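Serine/threonine/tyrosine-interacting protein (Homo sapiens, PDB 2R0B) is a catalytically inactive member of the protein tyrosine phosphatase family that holds ERK1 and ERK2 in the nucleus and blocks assembly of FBXW7 into its ubiquitin ligase. Local coordinates at residues A[32-37]-A[55-60]; A[19-24]-A[94-99]; A[13-18]-A[103-108]. One frame throughout, in Å; residues are numbered along the deposited sequence. Where two conformers were deposited one is given.

Overall arrangement
The three contacts show how one sheet carries both the frame of a dual-specificity phosphatase domain and its anion-binding loop. Contact 1 joins two neighbouring parallel strands, 36-41 and 58-63, at one side of the sheet; contact 2 lies on the next strand, its centre about 12 Å away, and Leu94 N meets His36 O at 2.9 Å, a probable hydrogen bond. Contact 3 follows on the other side of strand 93-96, where Val95 N lies 2.8 Å from Phe14 O; its centre is about 9 Å from that of contact 2 and about 14 Å from contact 1's. Contacts 2 and 3 share the sulfate, which occupies the loop between strand 93-96 and helix 103-116.

Contact 1: residues A[32-37]-A[55-60]; sequences HGITHI and QLFRYL
Phe57 offers a face to Ile37 CD1 and its edge to the backbone of Ile34. The methyl lies 4.3 Å from the ring centroid and 24° off the normal, a CH-pi contact; Leu56 CB of its own segment lies over the opposite face, both offset toward the rim. At the ring edge, in plane, Ile34 O comes within 3.1 Å of Phe57 CE1, while Ile34 CG2 touches the same carbon at 4.0 Å. Ile37 reaches the ring because CG1 stands beside its backbone N (chi1 -59°) and CD1 then runs on in an extended chain. That methyl also meets Tyr59 CE1 at 3.8 Å, the two side chains lying side by side. The phenol oxygen, still beside that methyl, accepts a hydrogen bond from Phe53 N. Phe53 and Gln55, in the chain leading into strand 58-63, belong to the motif that binds FBXW7.

These side chains flank the pairing of two neighbouring parallel strands, 36-41 and 58-63, in the central sheet of the dual-specificity phosphatase fold, the second being its outermost strand on this side. Parallel register is seen in the alternating bonds: Arg58 N donates to Thr35 O, Ile37 N to Arg58 O at 2.9 Å, and Leu60 N to Ile37 O.

On the face of the sheet away from Ile37 and Tyr59, His36 and Arg58 also run alongside each other. Arg58 CB and CD make the touch, CD lying 3.7 Å from His36 NE2; the guanidinium plane is turned 66° from the ring and does not stack on it. The other ring nitrogen, His36 ND1, pairs in the ring plane with Thr35 OG1 at 2.8 Å; Lys92 N is also bonded to that hydroxyl.

Contact 2: residues A[19-24]-A[94-99]; sequences SSAMKS and LVHGNA. With SO4 (sulfate ion), chain B.
Ala21 CB packs 3.8 Å from His96 CD2 and 4.0 Å from Leu94 CD2, bridging two side chains that leave strand 93-96 on the same face. His96 opens the HCX5R signature of the tyrosine phosphatase family, whose cysteine position is here Gly97, consistent with a pseudophosphatase. Beside the alanine, Ser20 OG rests 3.6 Å from Leu94 CD2, a van der Waals contact of the oxygen with a methyl; its polar partner is Pro17 O. In the next shell, the imidazole is fixed by its own loop: ND1 donates to a lone pair of Gly97 O at 3.0 Å, within 5° of the ring plane and with a nearly straight N-H (171°). The swing of His96 CG to between backbone N and carbonyl carbon (chi1 79°) brings the ring back over the start of the loop. With an alanine here, Gly97 O would probably lose its ring donor and Ala21 CB the imidazole side of its packing, leaving the first peptide of the loop less firmly held. Outermost is a sulfate, probably from the crystallisation liquor, in the phosphate-binding loop: its O3 accepts Asn98 N at 2.8 Å and Ala99 N at 3.1 Å.

Contact 3: residues A[13-18]-A[103-108]; sequences LFLGPY and RSAAFV. With SO4 (sulfate ion), chain B.
This is a buried strand-on-helix contact near the centre of the domain, in which strand 13-16 runs along one side of the first turns of helix 103-116, the helix that follows the phosphate-binding loop in this fold. The two short axes run nearly antiparallel, at 161°, with a closest approach of 8.7 Å, a spacing filled by aliphatic side chains and without a hydrogen bond between the segments.

Leu15 and Val108 contribute most of the buried surface. With CG set opposite its own backbone N (chi1 171°), Leu15 thrusts its branches into the helix surface: CD1 lies 3.6 Å from Ser104 CB and 4.0 Å from Val108 CG2, while CD2 lies alongside Ala105. Two residues back along the strand, Leu13 CD2 touches Val108 CG1 at 4.1 Å as the two side chains slide past each other.

The methylene of Ser104 packs under Leu15, and its hydroxyl donates to sulfate O4 at 2.7 Å, the same oxygen that accepts Ser104 N. Arg103 also binds the anion: NE reaches O2 at 2.8 Å and NH2 reaches O3, with the sulfur in the guanidinium plane. Arg103 N also binds O2, and a bend at chi3 (-72°) brings the side chain round to it. The N-terminal end of the helix is likely to add to this attraction. Glu45 forms a salt bridge with NH1 of the same arginine.

Around this pairing, Val108 also rests on Val95 and Ile9, Leu13 touches Ile83, and Phe107 meets Phe76 edge-to-face, so that the helix is packed between strands 7-10, 13-16 and 93-96 and helix 76-88.

Contact 1: residues A[32-37]-A[55-60]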
loop_
_atom_site.group_PDB
_atom_site.type_symbol
_atom_site.label_atom_id
_atom_site.label_comp_id
_atom_site.label_asym_id
_atom_site.label_seq_id
_atom_site.Cartn_x
_atom_site.Cartn_y
_atom_site.Cartn_z
ATOM N N HIS A 32 -1.595 -3.565 16.901
ATOM C CA HIS A 32 -0.609 -2.726 16.218
ATOM C C HIS A 32 -1.045 -1.258 16.016
ATOM O O HIS A 32 -0.308 -0.470 15.412
ATOM C CB HIS A 32 -0.207 -3.375 14.886
ATOM C CG HIS A 32 0.691 -4.565 15.042
ATOM N ND1 HIS A 32 0.236 -5.864 14.957
ATOM C CD2 HIS A 32 2.024 -4.649 15.283
ATOM C CE1 HIS A 32 1.248 -6.699 15.121
ATOM N NE2 HIS A 32 2.341 -5.988 15.335
ATOM N N GLY A 33 -2.222 -0.901 16.540
ATOM C CA GLY A 33 -2.716 0.469 16.494
ATOM C C GLY A 33 -3.051 0.933 15.096
ATOM O O GLY A 33 -2.912 2.121 14.799
ATOM N N ILE A 34 -3.464 0.000 14.234
ATOM C CA ILE A 34 -3.890 0.363 12.858
ATOM C C ILE A 34 -5.155 1.199 12.948
ATOM O O ILE A 34 -6.086 0.818 13.649
ATOM C CB ILE A 34 -4.241 -0.888 12.014
ATOM C CG1 ILE A 34 -3.032 -1.809 11.783
ATOM C CG2 ILE A 34 -4.942 -0.497 10.708
ATOM C CD1 ILE A 34 -1.801 -1.076 11.287
ATOM N N THR A 35 -5.198 2.312 12.214
ATOM C CA THR A 35 -6.354 3.208 12.225
ATOM C C THR A 35 -6.886 3.500 10.823
ATOM O O THR A 35 -8.028 3.959 10.675
ATOM C CB THR A 35 -6.031 4.564 12.896
ATOM O OG1 THR A 35 -4.903 5.171 12.268
ATOM C CG2 THR A 35 -5.753 4.369 14.371
ATOM N N HIS A 36 -6.043 3.256 9.823
ATOM C CA HIS A 36 -6.343 3.564 8.426
ATOM C C HIS A 36 -5.956 2.392 7.516
ATOM O O HIS A 36 -4.917 1.785 7.714
ATOM C CB HIS A 36 -5.510 4.769 8.005
ATOM C CG HIS A 36 -5.969 6.073 8.576
ATOM N ND1 HIS A 36 -5.741 6.436 9.888
ATOM C CD2 HIS A 36 -6.605 7.120 7.997
ATOM C CE1 HIS A 36 -6.247 7.639 10.097
ATOM N NE2 HIS A 36 -6.773 8.078 8.964
ATOM N N ILE A 37 -6.767 2.093 6.498
ATOM C CA ILE A 37 -6.454 0.979 5.599
ATOM C C ILE A 37 -6.666 1.394 4.136
ATOM O O ILE A 37 -7.713 1.949 3.795
ATOM C CB ILE A 37 -7.352 -0.245 5.914
ATOM C CG1 ILE A 37 -7.158 -0.693 7.375
ATOM C CG2 ILE A 37 -7.099 -1.389 4.912
ATOM C CD1 ILE A 37 -8.079 -1.828 7.809
ATOM N N GLN A 55 -17.054 0.434 10.996
ATOM C CA GLN A 55 -17.145 1.424 12.054
ATOM C C GLN A 55 -15.821 1.713 12.753
ATOM O O GLN A 55 -15.736 2.668 13.512
ATOM C CB GLN A 55 -18.217 1.001 13.076
ATOM C CG GLN A 55 -19.663 1.110 12.582
ATOM C CD GLN A 55 -20.152 2.554 12.497
ATOM O OE1 GLN A 55 -19.833 3.279 11.547
ATOM N NE2 GLN A 55 -20.935 2.974 13.489
ATOM N N LEU A 56 -14.791 0.909 12.492
ATOM C CA LEU A 56 -13.565 0.962 13.291
ATOM C C LEU A 56 -12.354 1.625 12.641
ATOM O O LEU A 56 -11.405 1.994 13.333
ATOM C CB LEU A 56 -13.177 -0.441 13.780
ATOM C CG LEU A 56 -14.163 -1.163 14.715
ATOM C CD1 LEU A 56 -13.857 -2.630 14.823
ATOM C CD2 LEU A 56 -14.186 -0.531 16.105
ATOM N N PHE A 57 -12.376 1.756 11.324
ATOM C CA PHE A 57 -11.193 2.215 10.600
ATOM C C PHE A 57 -11.613 3.194 9.535
ATOM O O PHE A 57 -12.773 3.169 9.093
ATOM C CB PHE A 57 -10.478 1.031 9.918
ATOM C CG PHE A 57 -9.983 -0.028 10.866
ATOM C CD1 PHE A 57 -8.942 0.217 11.735
ATOM C CD2 PHE A 57 -10.546 -1.298 10.858
ATOM C CE1 PHE A 57 -8.498 -0.770 12.622
ATOM C CE2 PHE A 57 -10.111 -2.286 11.753
ATOM C CZ PHE A 57 -9.078 -2.018 12.636
ATOM N N ARG A 58 -10.678 4.037 9.107
ATOM C CA ARG A 58 -10.872 4.853 7.902
ATOM C C ARG A 58 -10.267 4.140 6.692
ATOM O O ARG A 58 -9.102 3.722 6.723
ATOM C CB ARG A 58 -10.255 6.238 8.062
ATOM C CG ARG A 58 -10.859 7.070 9.188
ATOM C CD ARG A 58 -10.396 8.509 9.116
ATOM N NE ARG A 58 -11.018 9.339 10.153
ATOM C CZ ARG A 58 -10.770 10.634 10.321
ATOM N NH1 ARG A 58 -9.919 11.268 9.515
ATOM N NH2 ARG A 58 -11.384 11.307 11.293
ATOM N N TYR A 59 -11.050 3.999 5.628
ATOM C CA TYR A 59 -10.623 3.249 4.460
ATOM C C TYR A 59 -10.375 4.158 3.269
ATOM O O TYR A 59 -10.980 5.228 3.156
ATOM C CB TYR A 59 -11.695 2.217 4.079
ATOM C CG TYR A 59 -11.728 1.000 4.962
ATOM C CD1 TYR A 59 -10.977 -0.141 4.644
ATOM C CD2 TYR A 59 -12.510 0.973 6.115
ATOM C CE1 TYR A 59 -11.012 -1.277 5.455
ATOM C CE2 TYR A 59 -12.543 -0.142 6.930
ATOM C CZ TYR A 59 -11.797 -1.270 6.596
ATOM O OH TYR A 59 -11.871 -2.391 7.387
ATOM N N LEU A 60 -9.472 3.722 2.386
ATOM C CA LEU A 60 -9.346 4.271 1.052
ATOM C C LEU A 60 -9.375 3.092 0.094
ATOM O O LEU A 60 -8.456 2.271 0.087
ATOM C CB LEU A 60 -8.047 5.077 0.904
ATOM C CG LEU A 60 -7.780 5.690 -0.462
ATOM C CD1 LEU A 60 -8.878 6.690 -0.761
ATOM C CD2 LEU A 60 -6.436 6.433 -0.517
#

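Contact 2: residues A[19-24]-A[94-99]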
loop_
_atom_site.group_PDB
_atom_site.type_symbol
_atom_site.label_atom_id
_atom_site.label_comp_id
_atom_site.label_asym_id
_atom_site.label_seq_id
_atom_site.Cartn_x
_atom_site.Cartn_y
_atom_site.Cartn_z
ATOM N N SER A 19 -5.605 -11.011 3.284
ATOM C CA SER A 19 -5.905 -11.810 4.477
ATOM C C SER A 19 -5.593 -11.050 5.762
ATOM O O SER A 19 -6.133 -11.375 6.815
ATOM C CB SER A 19 -5.199 -13.181 4.427
ATOM O OG SER A 19 -3.927 -13.167 5.050
ATOM N N SER A 20 -4.756 -10.020 5.674
ATOM C CA SER A 20 -4.409 -9.257 6.887
ATOM C C SER A 20 -5.507 -8.341 7.424
ATOM O O SER A 20 -5.402 -7.837 8.544
ATOM C CB SER A 20 -3.093 -8.494 6.705
ATOM O OG SER A 20 -3.166 -7.540 5.683
ATOM N N ALA A 21 -6.561 -8.118 6.642
ATOM C CA ALA A 21 -7.614 -7.215 7.051
ATOM C C ALA A 21 -8.994 -7.901 7.076
ATOM O O ALA A 21 -10.025 -7.236 7.025
ATOM C CB ALA A 21 -7.610 -5.961 6.162
ATOM N N MET A 22 -8.979 -9.229 7.210
ATOM C CA MET A 22 -10.204 -10.051 7.346
ATOM C C MET A 22 -10.774 -9.856 8.747
ATOM O O MET A 22 -10.045 -9.440 9.650
ATOM C CB MET A 22 -9.870 -11.544 7.154
ATOM C CG MET A 22 -9.642 -12.026 5.689
ATOM S SD MET A 22 -9.352 -13.838 5.536
ATOM C CE MET A 22 -8.020 -14.065 6.717
ATOM N N LYS A 23 -12.052 -10.197 8.937
ATOM C CA LYS A 23 -12.721 -10.033 10.249
ATOM C C LYS A 23 -11.908 -10.609 11.397
ATOM O O LYS A 23 -11.756 -9.970 12.450
ATOM C CB LYS A 23 -14.124 -10.678 10.261
ATOM C CG LYS A 23 -15.229 -9.932 9.479
ATOM C CD LYS A 23 -15.347 -8.449 9.819
ATOM C CE LYS A 23 -16.454 -8.163 10.829
ATOM N NZ LYS A 23 -16.876 -6.714 10.828
ATOM N N SER A 24 -11.385 -11.813 11.181
ATOM C CA SER A 24 -10.658 -12.567 12.203
ATOM C C SER A 24 -9.378 -11.893 12.684
ATOM O O SER A 24 -8.863 -12.206 13.779
ATOM C CB SER A 24 -10.331 -13.962 11.676
ATOM O OG SER A 24 -9.816 -14.780 12.708
ATOM N N LEU A 94 -2.376 0.384 7.196
ATOM C CA LEU A 94 -2.140 -0.883 6.514
ATOM C C LEU A 94 -2.480 -0.677 5.036
ATOM O O LEU A 94 -3.584 -0.220 4.713
ATOM C CB LEU A 94 -3.013 -2.002 7.101
ATOM C CG LEU A 94 -3.129 -3.285 6.250
ATOM C CD1 LEU A 94 -1.758 -3.954 6.006
ATOM C CD2 LEU A 94 -4.115 -4.261 6.910
ATOM N N VAL A 95 -1.535 -0.974 4.146
ATOM C CA VAL A 95 -1.818 -0.995 2.706
ATOM C C VAL A 95 -1.880 -2.460 2.262
ATOM O O VAL A 95 -0.929 -3.211 2.462
ATOM C CB VAL A 95 -0.716 -0.308 1.889
ATOM C CG1 VAL A 95 -1.107 -0.324 0.389
ATOM C CG2 VAL A 95 -0.478 1.107 2.396
ATOM N N HIS A 96 -3.002 -2.872 1.677
ATOM C CA HIS A 96 -3.130 -4.246 1.237
ATOM C C HIS A 96 -3.720 -4.327 -0.159
ATOM O O HIS A 96 -4.463 -3.429 -0.591
ATOM C CB HIS A 96 -3.910 -5.113 2.262
ATOM C CG HIS A 96 -5.400 -4.953 2.202
ATOM N ND1 HIS A 96 -6.166 -5.493 1.185
ATOM C CD2 HIS A 96 -6.263 -4.312 3.030
ATOM C CE1 HIS A 96 -7.436 -5.191 1.397
ATOM N NE2 HIS A 96 -7.522 -4.484 2.508
ATOM N N GLY A 97 -3.349 -5.394 -0.870
ATOM C CA GLY A 97 -3.934 -5.687 -2.157
ATOM C C GLY A 97 -4.595 -7.049 -2.042
ATOM O O GLY A 97 -5.289 -7.335 -1.060
ATOM N N ASN A 98 -4.381 -7.894 -3.049
ATOM C CA ASN A 98 -4.772 -9.290 -2.971
ATOM C C ASN A 98 -3.594 -10.078 -2.393
ATOM O O ASN A 98 -3.661 -10.561 -1.251
ATOM C CB ASN A 98 -5.181 -9.770 -4.373
ATOM C CG ASN A 98 -5.577 -11.226 -4.414
ATOM O OD1 ASN A 98 -5.211 -12.009 -3.537
ATOM N ND2 ASN A 98 -6.305 -11.616 -5.473
ATOM N N ALA A 99 -2.505 -10.149 -3.157
ATOM C CA ALA A 99 -1.316 -10.903 -2.781
ATOM C C ALA A 99 -0.299 -10.078 -1.982
ATOM O O ALA A 99 0.556 -10.661 -1.330
ATOM C CB ALA A 99 -0.621 -11.525 -4.040
HETATM S S SO4 B . -1.315 -7.147 -5.357
HETATM O O1 SO4 B . -0.219 -8.114 -5.340
HETATM O O2 SO4 B . -1.305 -6.546 -6.685
HETATM O O3 SO4 B . -2.612 -7.799 -5.195
HETATM O O4 SO4 B . -1.157 -6.134 -4.314
#

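Contact 3: residues A[13-18]-A[103-108]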
loop_
_atom_site.group_PDB
_atom_site.type_symbol
_atom_site.label_atom_id
_atom_site.label_comp_id
_atom_site.label_asym_id
_atom_site.label_seq_id
_atom_site.Cartn_x
_atom_site.Cartn_y
_atom_site.Cartn_z
ATOM N N LEU A 13 3.720 2.113 8.989
ATOM C CA LEU A 13 3.191 1.772 7.647
ATOM C C LEU A 13 3.417 0.299 7.398
ATOM O O LEU A 13 4.555 -0.152 7.372
ATOM C CB LEU A 13 3.862 2.612 6.555
ATOM C CG LEU A 13 3.481 2.338 5.102
ATOM C CD1 LEU A 13 2.018 2.681 4.866
ATOM C CD2 LEU A 13 4.381 3.099 4.119
ATOM N N PHE A 14 2.325 -0.440 7.226
ATOM C CA PHE A 14 2.346 -1.878 7.081
ATOM C C PHE A 14 1.876 -2.258 5.682
ATOM O O PHE A 14 1.071 -1.540 5.075
ATOM C CB PHE A 14 1.394 -2.540 8.095
ATOM C CG PHE A 14 1.768 -2.321 9.540
ATOM C CD1 PHE A 14 2.278 -3.379 10.293
ATOM C CD2 PHE A 14 1.578 -1.086 10.156
ATOM C CE1 PHE A 14 2.600 -3.207 11.640
ATOM C CE2 PHE A 14 1.907 -0.904 11.522
ATOM C CZ PHE A 14 2.436 -1.968 12.245
ATOM N N LEU A 15 2.366 -3.397 5.195
ATOM C CA LEU A 15 2.041 -3.885 3.850
ATOM C C LEU A 15 1.660 -5.345 3.943
ATOM O O LEU A 15 2.374 -6.138 4.558
ATOM C CB LEU A 15 3.257 -3.727 2.924
ATOM C CG LEU A 15 3.209 -4.361 1.518
ATOM C CD1 LEU A 15 2.118 -3.789 0.620
ATOM C CD2 LEU A 15 4.576 -4.298 0.819
ATOM N N GLY A 16 0.545 -5.724 3.318
ATOM C CA GLY A 16 0.048 -7.092 3.497
ATOM C C GLY A 16 -0.814 -7.548 2.334
ATOM O O GLY A 16 -1.134 -6.752 1.469
ATOM N N PRO A 17 -1.185 -8.839 2.321
ATOM C CA PRO A 17 -2.160 -9.403 1.404
ATOM C C PRO A 17 -3.569 -9.088 1.944
ATOM O O PRO A 17 -3.719 -8.554 3.047
ATOM C CB PRO A 17 -1.882 -10.911 1.492
ATOM C CG PRO A 17 -1.487 -11.096 2.961
ATOM C CD PRO A 17 -0.694 -9.843 3.293
ATOM N N TYR A 18 -4.610 -9.459 1.218
ATOM C CA TYR A 18 -5.934 -9.157 1.710
ATOM C C TYR A 18 -6.239 -9.854 3.058
ATOM O O TYR A 18 -7.045 -9.355 3.868
ATOM C CB TYR A 18 -6.986 -9.484 0.641
ATOM C CG TYR A 18 -7.334 -10.955 0.621
ATOM C CD1 TYR A 18 -6.653 -11.838 -0.210
ATOM C CD2 TYR A 18 -8.318 -11.459 1.470
ATOM C CE1 TYR A 18 -6.960 -13.214 -0.227
ATOM C CE2 TYR A 18 -8.620 -12.823 1.469
ATOM C CZ TYR A 18 -7.944 -13.684 0.639
ATOM O OH TYR A 18 -8.265 -15.021 0.667
ATOM N N ARG A 103 0.497 -4.380 -6.925
ATOM C CA ARG A 103 -0.213 -3.101 -6.704
ATOM C C ARG A 103 0.089 -2.454 -5.332
ATOM O O ARG A 103 0.518 -1.277 -5.220
ATOM C CB ARG A 103 -1.732 -3.315 -6.841
ATOM C CG ARG A 103 -2.188 -3.811 -8.253
ATOM C CD ARG A 103 -3.626 -4.315 -8.298
ATOM N NE ARG A 103 -3.759 -5.602 -7.606
ATOM C CZ ARG A 103 -4.889 -6.298 -7.510
ATOM N NH1 ARG A 103 -6.010 -5.875 -8.107
ATOM N NH2 ARG A 103 -4.887 -7.454 -6.857
ATOM N N SER A 104 -0.158 -3.219 -4.277
ATOM C CA SER A 104 0.042 -2.730 -2.926
ATOM C C SER A 104 1.504 -2.319 -2.686
ATOM O O SER A 104 1.767 -1.217 -2.145
ATOM C CB SER A 104 -0.425 -3.776 -1.925
ATOM O OG SER A 104 0.181 -5.009 -2.212
ATOM N N ALA A 105 2.434 -3.157 -3.148
ATOM C CA ALA A 105 3.853 -2.845 -3.007
ATOM C C ALA A 105 4.189 -1.556 -3.733
ATOM O O ALA A 105 4.928 -0.730 -3.203
ATOM C CB ALA A 105 4.730 -3.975 -3.529
ATOM N N ALA A 106 3.652 -1.365 -4.945
ATOM C CA ALA A 106 3.966 -0.138 -5.684
ATOM C C ALA A 106 3.533 1.126 -4.920
ATOM O O ALA A 106 4.257 2.128 -4.884
ATOM C CB ALA A 106 3.352 -0.162 -7.091
ATOM N N PHE A 107 2.345 1.097 -4.314
ATOM C CA PHE A 107 1.874 2.232 -3.536
ATOM C C PHE A 107 2.759 2.516 -2.302
ATOM O O PHE A 107 2.988 3.682 -1.963
ATOM C CB PHE A 107 0.383 2.065 -3.173
ATOM C CG PHE A 107 -0.531 2.502 -4.278
ATOM C CD1 PHE A 107 -0.802 3.859 -4.468
ATOM C CD2 PHE A 107 -1.032 1.570 -5.198
ATOM C CE1 PHE A 107 -1.619 4.270 -5.524
ATOM C CE2 PHE A 107 -1.830 1.977 -6.259
ATOM C CZ PHE A 107 -2.130 3.331 -6.417
ATOM N N VAL A 108 3.307 1.459 -1.690
ATOM C CA VAL A 108 4.170 1.670 -0.507
ATOM C C VAL A 108 5.510 2.243 -0.971
ATOM O O VAL A 108 6.106 3.125 -0.308
ATOM C CB VAL A 108 4.321 0.365 0.313
ATOM C CG1 VAL A 108 5.512 0.441 1.258
ATOM C CG2 VAL A 108 3.005 0.062 1.105
HETATM S S SO4 B . -1.315 -7.147 -5.357
HETATM O O1 SO4 B . -0.219 -8.114 -5.340
HETATM O O2 SO4 B . -1.305 -6.546 -6.685
HETATM O O3 SO4 B . -2.612 -7.799 -5.195
HETATM O O4 SO4 B . -1.157 -6.134 -4.314
#